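PDB 4F0L: amidohydrolase from Brucella melitensis biovar Abortus, which probably acts as a metal-dependent deaminase of the amidohydrolase superfamily and carries an iron(III) ion in its barrel. Local coordinates for residues G24-V29 and I41-L46; E52-V57 and D425-G430; C300-A305 and L340-Y345; G321-I326 and A372-N377. All coordinates share one frame; numbering follows the deposited sequence.

Interaction 1 (G24-V29 and I41-L46); sequences GWAENV and IETGVL
Gly44 and Val45 each give a backbone N-H to the corner formed by Glu27 and Asn28. Gly44 N donates to Glu27 O at 3.0 Å. Val45 N donates to Asn28 O, also at 3.0 Å, and this bond is nearly straight, with 175° at the hydrogen. Val45 CG2, set between its own backbone N and carbonyl carbon, lies 3.7 Å from Asn28 O. Asn28 CB lies 3.3 Å from Val45 O.

Further along, Glu42 O receives a CA-H...O contact from Val29 CA at 3.3 Å. The two branches of Val29 have different neighbours. CG1 stands anti to the backbone N (chi1 -178°) and lies 3.7 Å from Ile41 CG2, the two side chains running side by side. CG2 faces the methyl of Thr43. That methyl, CG2, also touches Ala26 CB at 3.7 Å, while the hydroxyl takes the position between the Thr43 N and carbonyl carbon.

The corner itself is a G1 beta bulge. Asn28 and Val29 both face Ala16, and Asn28 has the left-handed backbone that such a bulge needs at its first position. The bulge turns the chain out of the two-stranded sheet of 19-21 and 24-26 and into the four-stranded sheet of the small N-terminal domain, where 37-42 is an outermost strand. Gly44 also has positive phi, which suits glycine.

In the next shell, Leu21 packs on both Ala26 and Thr43. His15 NE2 bonds to Val45 O, and Lys389 NZ bonds to Ile41 O.

Interaction 2 (E52-V57 and D425-G430); sequences ERQSVV and DVWVRG
The small beta domain beside the barrel is tied together here across its interior. Glu52 and Gln54 come from its N-terminal strand 52-54, and Asp425 and Trp427 from its C-terminal strand 422-428. Segments 52-54 and 425-428 are 11.0 Å apart at their axes, so the contact is made by side chains.

Gln54 NE2 donates to Asp425 OD2 at 3.0 Å. It meets the anti side of that oxygen, 32° out of the carboxylate plane. The same nitrogen makes a weak bond to Glu52 OE2 at 3.1 Å. The bend at chi2 of Gln54 (-75°) turns the amide toward Trp427. There Gln54 CD lies in the ring plane at the edge, 3.8 Å from Trp427 CH2, and the amide stands nearly upright to the ring, at 86°. Glu52 runs out extended and brings OE2 to the same edge, 3.6 Å from Trp427 CZ2. Its other oxygen reaches the indole through water 1, which donates to Glu52 OE1 at 2.7 Å and accepts from Trp427 NE1 at 2.9 Å.

The carboxylates of Glu52 and Asp425 come close together. Lys432 makes a salt bridge to each and probably offsets the repulsion. Ser397 OG bonds to Gln54 OE1, which helps hold the amide's rotation, and also to Asp425 N. Asp425 OD1 is bonded to Gly436 N.

A small beta domain built from both the N- and C-terminal parts of the chain, beside a metal-binding TIM barrel, is typical of the amidohydrolase superfamily.

Interaction 3 (C300-A305 and L340-Y345); sequences CPVTEA and LRQLEY
Gln342 and Leu343 carry helix 340-345 onto Pro301 and its neighbours in helix 301-305. The two helix segments meet at 60°, with 8.9 Å between their axes.

Gln342 CG is anti to the backbone N (chi1 175°) and lies 3.5 Å from Pro301 O. Its CB faces Val302 CG2. A bend at chi2 then carries the amide along the other helix, and NE2 comes to 3.7 Å from Ala305 CB. Water 2 bridges the two segments: it accepts from Gln342 NE2 at 2.9 Å and donates to Pro301 O at 2.7 Å. That carbonyl also takes the helical bond from Ala305 N. Leu343 follows with CB 3.9 Å from Pro301 CG, and its N lies 3.7 Å from Pro301 CB. Beyond it, Tyr345 OH bonds to Asn306 ND2 of the second subunit, so this helix also serves the dimer interface.

Cys300, at the N-cap of helix 301-306, sits next to the metal ligand Asp329. The two helices follow the neighbouring parallel strands 296-299 and 323-326, and their oblique packing belongs to the helical layer of a TIM barrel.

Interaction 4 (G321-I326 and A372-N377); sequences GGKFGI and AVLGGN
In the TIM barrel, strand 323-326 bonds to strand 296-299 and, through Ile326, to Leu64 of strand 56-66. Helix segment 372-377 crosses strand 323-326 at 91°, with 5.5 Å between the two axes. They meet at Phe324, Gly325, Ala372, Gly375 and Gly376.

Glycines permit this closeness. Phe324 O lies 3.1 Å from Gly375 CA, in a CA-H...O contact. Gly375, without a side chain, lets the carbonyl come this close. Gly325 CA packs on Gly376 N at 3.9 Å. Phe324 O receives a second, longer CA-H...O contact from Ala372 CA at 3.6 Å.

The Phe324 ring folds back over the helix because CG stands between the backbone N and the carbonyl carbon (chi1 80°). Ala372 CA sits over one face of the ring, and Ala372 CB is 3.6 Å from Phe324 CE2. Leu343 and Leu368 also touch this ring. At the exposed end, Lys323 crosses Leu374 obliquely, with Lys323 CE 3.8 Å from Leu374 CD2.

Ala372 O has two donors: Gly376 N through the helix bond, and water 3 at 2.8 Å, which in turn accepts from Ile326 N at 3.0 Å.

Overall arrangement
Interactions 3 and 4 are buried in the barrel, while interaction 1 lies at the surface and interaction 2 is partly buried, joining N- and C-terminal strands of the beta domain. Interactions 3 and 4 adjoin: helix 336-351 of interaction 3 packs on both strand 323-326 and helix 364-379 of interaction 4, with Leu340 against Ile326 and Ala372. Their contacts are apolar or CH...O, with single bridging waters. Interactions 1 and 2 both reach the four-stranded N-terminal sheet and touch where Trp25 packs on Val56. Interaction 1 relies on backbone hydrogen bonds, interaction 2 on charged and amide side chains. Along the chain, the loop closed by interaction 2 encloses both barrel contacts.

Interaction 1 (G24-V29 and I41-L46)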
# COMPACT_ATOMS: atom_id res chain seq x y z
N GLY B 24 17.40 15.91 14.40
CA GLY B 24 16.02 16.39 14.41
C GLY B 24 15.65 17.39 13.31
O GLY B 24 16.50 17.82 12.50
N TRP B 25 14.37 17.74 13.26
CA TRP B 25 13.91 18.80 12.37
C TRP B 25 14.54 20.10 12.69
O TRP B 25 14.66 20.46 13.83
CB TRP B 25 12.40 18.98 12.42
CG TRP B 25 11.68 17.84 11.75
CD1 TRP B 25 11.07 16.75 12.37
CD2 TRP B 25 11.51 17.62 10.34
NE1 TRP B 25 10.53 15.91 11.46
CE2 TRP B 25 10.77 16.37 10.21
CE3 TRP B 25 11.86 18.32 9.18
CZ2 TRP B 25 10.42 15.87 8.99
CZ3 TRP B 25 11.49 17.81 7.94
CH2 TRP B 25 10.81 16.61 7.84
N ALA B 26 14.98 20.82 11.66
CA ALA B 26 15.39 22.22 11.82
C ALA B 26 14.68 23.04 10.77
O ALA B 26 14.26 22.53 9.72
CB ALA B 26 16.89 22.36 11.66
N GLU B 27 14.56 24.33 11.05
CA GLU B 27 13.91 25.26 10.15
C GLU B 27 14.89 26.21 9.49
O GLU B 27 15.93 26.57 10.08
CB GLU B 27 12.85 26.06 10.91
CG GLU B 27 11.72 25.20 11.44
CD GLU B 27 10.68 26.06 12.14
OE1 GLU B 27 10.74 26.18 13.38
OE2 GLU B 27 9.86 26.67 11.43
N ASN B 28 14.54 26.63 8.28
CA ASN B 28 15.29 27.60 7.54
C ASN B 28 16.75 27.15 7.38
O ASN B 28 17.69 27.82 7.81
CB ASN B 28 15.18 29.00 8.20
CG ASN B 28 13.82 29.63 7.94
OD1 ASN B 28 13.29 29.52 6.86
ND2 ASN B 28 13.24 30.26 8.95
N VAL B 29 16.90 26.00 6.73
CA VAL B 29 18.17 25.27 6.65
C VAL B 29 18.80 25.54 5.29
O VAL B 29 18.19 25.29 4.24
CB VAL B 29 17.93 23.75 6.85
CG1 VAL B 29 19.22 22.93 6.82
CG2 VAL B 29 17.20 23.49 8.18
N ILE B 41 25.95 23.03 6.28
CA ILE B 41 24.57 23.05 6.70
C ILE B 41 24.46 24.13 7.78
O ILE B 41 25.17 24.05 8.78
CB ILE B 41 24.09 21.71 7.29
CG1 ILE B 41 24.15 20.59 6.24
CG2 ILE B 41 22.65 21.83 7.77
CD1 ILE B 41 23.98 19.21 6.89
N GLU B 42 23.57 25.09 7.57
CA GLU B 42 23.37 26.25 8.45
C GLU B 42 21.88 26.29 8.78
O GLU B 42 21.09 26.23 7.86
CB GLU B 42 23.70 27.53 7.68
CG GLU B 42 25.02 28.20 7.95
CD GLU B 42 24.95 29.70 7.61
OE1 GLU B 42 24.67 30.03 6.42
OE2 GLU B 42 25.14 30.56 8.53
N THR B 43 21.49 26.39 10.04
CA THR B 43 20.07 26.41 10.39
C THR B 43 19.65 27.81 10.89
O THR B 43 20.48 28.61 11.30
CB THR B 43 19.70 25.38 11.45
OG1 THR B 43 20.33 25.73 12.68
CG2 THR B 43 20.16 23.97 11.07
N GLY B 44 18.36 28.11 10.78
CA GLY B 44 17.81 29.38 11.20
C GLY B 44 18.35 30.57 10.43
O GLY B 44 18.58 31.61 11.04
N VAL B 45 18.54 30.43 9.11
CA VAL B 45 19.08 31.55 8.28
C VAL B 45 18.11 31.87 7.15
O VAL B 45 17.31 31.04 6.77
CB VAL B 45 20.49 31.28 7.69
CG1 VAL B 45 21.52 31.15 8.81
CG2 VAL B 45 20.50 30.03 6.82
N LEU B 46 18.16 33.11 6.64
CA LEU B 46 17.34 33.51 5.51
C LEU B 46 17.97 32.94 4.26
O LEU B 46 19.16 32.60 4.28
CB LEU B 46 17.27 35.03 5.38
CG LEU B 46 16.61 35.80 6.51
CD1 LEU B 46 16.67 37.27 6.16
CD2 LEU B 46 15.17 35.38 6.73

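Interaction 2 (E52-V57 and D425-G430)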
# COMPACT_ATOMS: atom_id res chain seq x y z
N GLU B 52 18.27 27.98 -4.19
CA GLU B 52 17.08 27.32 -4.65
C GLU B 52 16.20 26.95 -3.45
O GLU B 52 16.67 26.32 -2.51
CB GLU B 52 17.44 26.06 -5.40
CG GLU B 52 16.24 25.38 -6.01
CD GLU B 52 16.64 24.08 -6.68
OE1 GLU B 52 17.83 23.94 -7.04
OE2 GLU B 52 15.79 23.21 -6.83
N ARG B 53 14.95 27.37 -3.50
CA ARG B 53 14.06 27.27 -2.35
C ARG B 53 13.24 25.99 -2.35
O ARG B 53 12.62 25.66 -3.35
CB ARG B 53 13.10 28.46 -2.34
CG ARG B 53 13.81 29.79 -2.42
CD ARG B 53 13.95 30.36 -1.05
NE ARG B 53 12.74 31.11 -0.70
CZ ARG B 53 12.62 32.42 -0.83
NH1 ARG B 53 13.63 33.16 -1.29
NH2 ARG B 53 11.47 33.00 -0.50
N GLN B 54 13.21 25.29 -1.23
CA GLN B 54 12.38 24.10 -1.08
C GLN B 54 11.62 24.19 0.25
O GLN B 54 12.04 24.88 1.19
CB GLN B 54 13.27 22.84 -1.15
CG GLN B 54 14.02 22.67 -2.47
CD GLN B 54 13.11 22.19 -3.61
OE1 GLN B 54 12.10 21.54 -3.37
NE2 GLN B 54 13.50 22.48 -4.85
N SER B 55 10.47 23.53 0.32
CA SER B 55 9.65 23.53 1.52
C SER B 55 10.13 22.53 2.55
O SER B 55 10.31 22.91 3.70
CB SER B 55 8.18 23.25 1.18
OG SER B 55 7.72 24.27 0.30
N VAL B 56 10.31 21.27 2.15
CA VAL B 56 10.62 20.20 3.08
C VAL B 56 11.64 19.27 2.45
O VAL B 56 11.40 18.72 1.39
CB VAL B 56 9.40 19.39 3.48
CG1 VAL B 56 9.80 18.21 4.36
CG2 VAL B 56 8.37 20.28 4.19
N VAL B 57 12.80 19.12 3.10
CA VAL B 57 13.94 18.33 2.58
C VAL B 57 14.31 17.24 3.59
O VAL B 57 14.35 17.48 4.80
CB VAL B 57 15.17 19.20 2.27
CG1 VAL B 57 16.40 18.34 1.96
CG2 VAL B 57 14.85 20.14 1.10
N ASP B 425 11.48 16.92 -5.77
CA ASP B 425 12.81 16.87 -6.37
C ASP B 425 13.70 15.85 -5.68
O ASP B 425 13.55 15.56 -4.49
CB ASP B 425 13.47 18.26 -6.32
CG ASP B 425 12.70 19.29 -7.14
OD1 ASP B 425 11.78 18.93 -7.90
OD2 ASP B 425 13.03 20.50 -7.05
N VAL B 426 14.67 15.33 -6.43
CA VAL B 426 15.59 14.38 -5.88
C VAL B 426 16.97 14.67 -6.46
O VAL B 426 17.11 14.80 -7.67
CB VAL B 426 15.19 12.93 -6.24
CG1 VAL B 426 16.20 11.95 -5.65
CG2 VAL B 426 13.73 12.60 -5.81
N TRP B 427 17.96 14.79 -5.58
CA TRP B 427 19.34 15.00 -5.95
C TRP B 427 20.18 13.83 -5.57
O TRP B 427 20.05 13.28 -4.46
CB TRP B 427 19.90 16.16 -5.20
CG TRP B 427 19.29 17.52 -5.47
CD1 TRP B 427 19.80 18.54 -6.24
CD2 TRP B 427 18.04 18.05 -4.93
NE1 TRP B 427 18.98 19.64 -6.21
CE2 TRP B 427 17.91 19.41 -5.43
CE3 TRP B 427 17.04 17.53 -4.11
CZ2 TRP B 427 16.81 20.20 -5.13
CZ3 TRP B 427 15.98 18.36 -3.76
CH2 TRP B 427 15.86 19.66 -4.27
N VAL B 428 21.10 13.45 -6.47
CA VAL B 428 22.14 12.47 -6.17
C VAL B 428 23.50 13.07 -6.58
O VAL B 428 23.68 13.52 -7.72
CB VAL B 428 21.88 11.13 -6.91
CG1 VAL B 428 23.07 10.19 -6.75
CG2 VAL B 428 20.58 10.48 -6.38
N ARG B 429 24.44 13.09 -5.64
CA ARG B 429 25.74 13.73 -5.83
C ARG B 429 25.54 15.14 -6.33
O ARG B 429 26.27 15.61 -7.21
CB ARG B 429 26.68 12.93 -6.74
CG ARG B 429 26.91 11.49 -6.27
CD ARG B 429 28.03 10.79 -7.03
NE ARG B 429 27.77 10.73 -8.45
CZ ARG B 429 26.94 9.86 -9.02
NH1 ARG B 429 26.30 8.93 -8.29
NH2 ARG B 429 26.74 9.91 -10.34
N GLY B 430 24.56 15.83 -5.73
CA GLY B 430 24.30 17.19 -6.07
C GLY B 430 23.61 17.41 -7.41
O GLY B 430 23.33 18.55 -7.75
O HOH W 1 19.53 21.97 -7.79

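Interaction 3 (C300-A305 and L340-Y345)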
# COMPACT_ATOMS: atom_id res chain seq x y z
N CYS B 300 12.37 -6.27 3.33
CA CYS B 300 11.71 -6.11 2.05
C CYS B 300 10.22 -6.31 2.23
O CYS B 300 9.68 -7.32 1.78
CB CYS B 300 12.30 -7.10 1.03
SG CYS B 300 14.13 -6.97 0.85
N PRO B 301 9.53 -5.35 2.89
CA PRO B 301 8.20 -5.64 3.37
C PRO B 301 7.14 -5.93 2.28
O PRO B 301 6.33 -6.86 2.44
CB PRO B 301 7.82 -4.40 4.20
CG PRO B 301 9.10 -3.75 4.57
CD PRO B 301 10.10 -4.10 3.49
N VAL B 302 7.15 -5.14 1.20
CA VAL B 302 6.21 -5.38 0.11
C VAL B 302 6.44 -6.71 -0.57
O VAL B 302 5.49 -7.45 -0.78
CB VAL B 302 6.22 -4.23 -0.90
CG1 VAL B 302 5.49 -4.59 -2.21
CG2 VAL B 302 5.59 -3.04 -0.17
N THR B 303 7.69 -7.04 -0.88
CA THR B 303 7.98 -8.34 -1.48
C THR B 303 7.65 -9.48 -0.54
O THR B 303 7.08 -10.48 -0.95
CB THR B 303 9.45 -8.44 -1.98
OG1 THR B 303 9.65 -7.49 -3.02
CG2 THR B 303 9.76 -9.86 -2.57
N GLU B 304 7.96 -9.33 0.74
CA GLU B 304 7.68 -10.37 1.73
C GLU B 304 6.16 -10.63 1.82
O GLU B 304 5.71 -11.77 1.97
CB GLU B 304 8.27 -9.98 3.11
CG GLU B 304 9.80 -10.19 3.19
CD GLU B 304 10.51 -9.27 4.17
OE1 GLU B 304 9.88 -8.77 5.11
OE2 GLU B 304 11.73 -9.04 3.99
N ALA B 305 5.37 -9.56 1.76
CA ALA B 305 3.90 -9.71 1.72
C ALA B 305 3.46 -10.39 0.42
O ALA B 305 2.62 -11.29 0.44
CB ALA B 305 3.22 -8.35 1.81
N LEU B 340 7.45 1.20 4.11
CA LEU B 340 7.42 1.53 5.52
C LEU B 340 6.02 1.27 6.07
O LEU B 340 5.87 0.75 7.21
CB LEU B 340 7.84 2.98 5.76
CG LEU B 340 9.31 3.28 5.44
CD1 LEU B 340 9.63 4.75 5.76
CD2 LEU B 340 10.24 2.31 6.19
N ARG B 341 5.00 1.67 5.32
CA ARG B 341 3.63 1.41 5.74
C ARG B 341 3.42 -0.09 5.94
O ARG B 341 2.85 -0.52 6.96
CB ARG B 341 2.68 1.98 4.70
CG ARG B 341 1.25 1.92 5.04
CD ARG B 341 0.43 2.86 4.14
NE ARG B 341 0.43 2.43 2.76
CZ ARG B 341 1.02 3.07 1.74
NH1 ARG B 341 0.94 2.55 0.52
NH2 ARG B 341 1.67 4.22 1.88
N GLN B 342 3.84 -0.88 4.96
CA GLN B 342 3.68 -2.35 5.06
C GLN B 342 4.43 -2.93 6.27
O GLN B 342 3.89 -3.78 6.99
CB GLN B 342 4.10 -3.03 3.76
CG GLN B 342 4.09 -4.56 3.78
CD GLN B 342 2.73 -5.15 4.06
OE1 GLN B 342 1.73 -4.60 3.62
NE2 GLN B 342 2.67 -6.24 4.84
N LEU B 343 5.64 -2.44 6.53
CA LEU B 343 6.36 -2.85 7.72
C LEU B 343 5.53 -2.60 9.00
O LEU B 343 5.25 -3.53 9.76
CB LEU B 343 7.71 -2.16 7.80
CG LEU B 343 8.56 -2.42 9.04
CD1 LEU B 343 8.84 -3.91 9.25
CD2 LEU B 343 9.85 -1.57 8.94
N GLU B 344 5.08 -1.36 9.19
CA GLU B 344 4.31 -1.02 10.36
C GLU B 344 3.03 -1.82 10.43
O GLU B 344 2.69 -2.36 11.50
CB GLU B 344 4.03 0.49 10.39
CG GLU B 344 3.07 1.01 11.47
CD GLU B 344 3.53 0.82 12.90
OE1 GLU B 344 4.74 0.53 13.18
OE2 GLU B 344 2.66 0.96 13.79
N TYR B 345 2.30 -1.89 9.32
CA TYR B 345 0.99 -2.50 9.34
C TYR B 345 1.11 -4.00 9.60
O TYR B 345 0.23 -4.58 10.23
CB TYR B 345 0.16 -2.23 8.08
CG TYR B 345 -0.41 -0.81 7.95
CD1 TYR B 345 -0.28 0.14 8.96
CD2 TYR B 345 -1.14 -0.45 6.83
CE1 TYR B 345 -0.83 1.42 8.84
CE2 TYR B 345 -1.68 0.82 6.70
CZ TYR B 345 -1.56 1.75 7.72
OH TYR B 345 -2.12 2.99 7.57
O HOH W 2 5.31 -7.45 4.87

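Interaction 4 (G321-I326 and A372-N377)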
# COMPACT_ATOMS: atom_id res chain seq x y z
N GLY B 321 18.62 -2.67 19.93
CA GLY B 321 19.52 -1.77 19.20
C GLY B 321 19.77 -2.16 17.75
O GLY B 321 20.73 -1.71 17.13
N GLY B 322 18.93 -3.04 17.20
CA GLY B 322 19.13 -3.48 15.83
C GLY B 322 18.81 -2.36 14.87
O GLY B 322 17.96 -1.53 15.15
N LYS B 323 19.50 -2.33 13.74
CA LYS B 323 19.26 -1.35 12.71
C LYS B 323 18.81 -2.05 11.42
O LYS B 323 19.19 -3.20 11.16
CB LYS B 323 20.54 -0.56 12.45
CG LYS B 323 20.94 0.41 13.57
CD LYS B 323 22.34 0.97 13.26
CE LYS B 323 22.76 2.05 14.25
NZ LYS B 323 23.22 1.48 15.51
N PHE B 324 18.03 -1.33 10.61
CA PHE B 324 17.43 -1.91 9.39
C PHE B 324 17.42 -0.92 8.23
O PHE B 324 17.57 0.29 8.43
CB PHE B 324 15.99 -2.36 9.68
CG PHE B 324 14.98 -1.23 9.66
CD1 PHE B 324 14.82 -0.42 10.74
CD2 PHE B 324 14.22 -0.99 8.51
CE1 PHE B 324 13.91 0.64 10.72
CE2 PHE B 324 13.31 0.07 8.46
CZ PHE B 324 13.17 0.90 9.58
N GLY B 325 17.27 -1.47 7.02
CA GLY B 325 16.91 -0.72 5.84
C GLY B 325 15.82 -1.44 5.03
O GLY B 325 15.38 -2.55 5.37
N ILE B 326 15.40 -0.80 3.95
CA ILE B 326 14.37 -1.35 3.08
C ILE B 326 14.86 -1.54 1.67
O ILE B 326 15.66 -0.74 1.14
CB ILE B 326 13.09 -0.49 3.05
CG1 ILE B 326 13.42 0.98 2.72
CG2 ILE B 326 12.33 -0.64 4.37
CD1 ILE B 326 12.19 1.84 2.43
N ALA B 372 15.32 3.68 8.58
CA ALA B 372 15.58 3.05 7.30
C ALA B 372 16.68 3.77 6.54
O ALA B 372 17.48 3.11 5.83
CB ALA B 372 14.30 2.94 6.47
N VAL B 373 16.74 5.10 6.65
CA VAL B 373 17.87 5.85 6.08
C VAL B 373 19.20 5.45 6.73
O VAL B 373 20.20 5.24 6.02
CB VAL B 373 17.70 7.38 6.24
CG1 VAL B 373 19.00 8.12 5.90
CG2 VAL B 373 16.52 7.88 5.35
N LEU B 374 19.22 5.41 8.07
CA LEU B 374 20.42 5.10 8.86
C LEU B 374 20.95 3.70 8.57
O LEU B 374 22.13 3.53 8.21
CB LEU B 374 20.14 5.26 10.37
CG LEU B 374 21.25 4.96 11.37
CD1 LEU B 374 22.39 5.95 11.27
CD2 LEU B 374 20.70 4.91 12.79
N GLY B 375 20.11 2.69 8.72
CA GLY B 375 20.54 1.30 8.52
C GLY B 375 20.82 1.02 7.06
O GLY B 375 21.75 0.32 6.70
N GLY B 376 20.03 1.63 6.19
CA GLY B 376 20.26 1.51 4.77
C GLY B 376 21.64 1.96 4.34
O GLY B 376 22.33 1.26 3.63
N ASN B 377 22.04 3.15 4.76
CA ASN B 377 23.37 3.64 4.38
C ASN B 377 24.51 2.78 4.94
O ASN B 377 25.50 2.58 4.27
CB ASN B 377 23.52 5.12 4.72
CG ASN B 377 22.90 5.99 3.66
OD1 ASN B 377 22.80 5.57 2.50
ND2 ASN B 377 22.46 7.21 4.04
O HOH W 3 17.17 1.55 3.49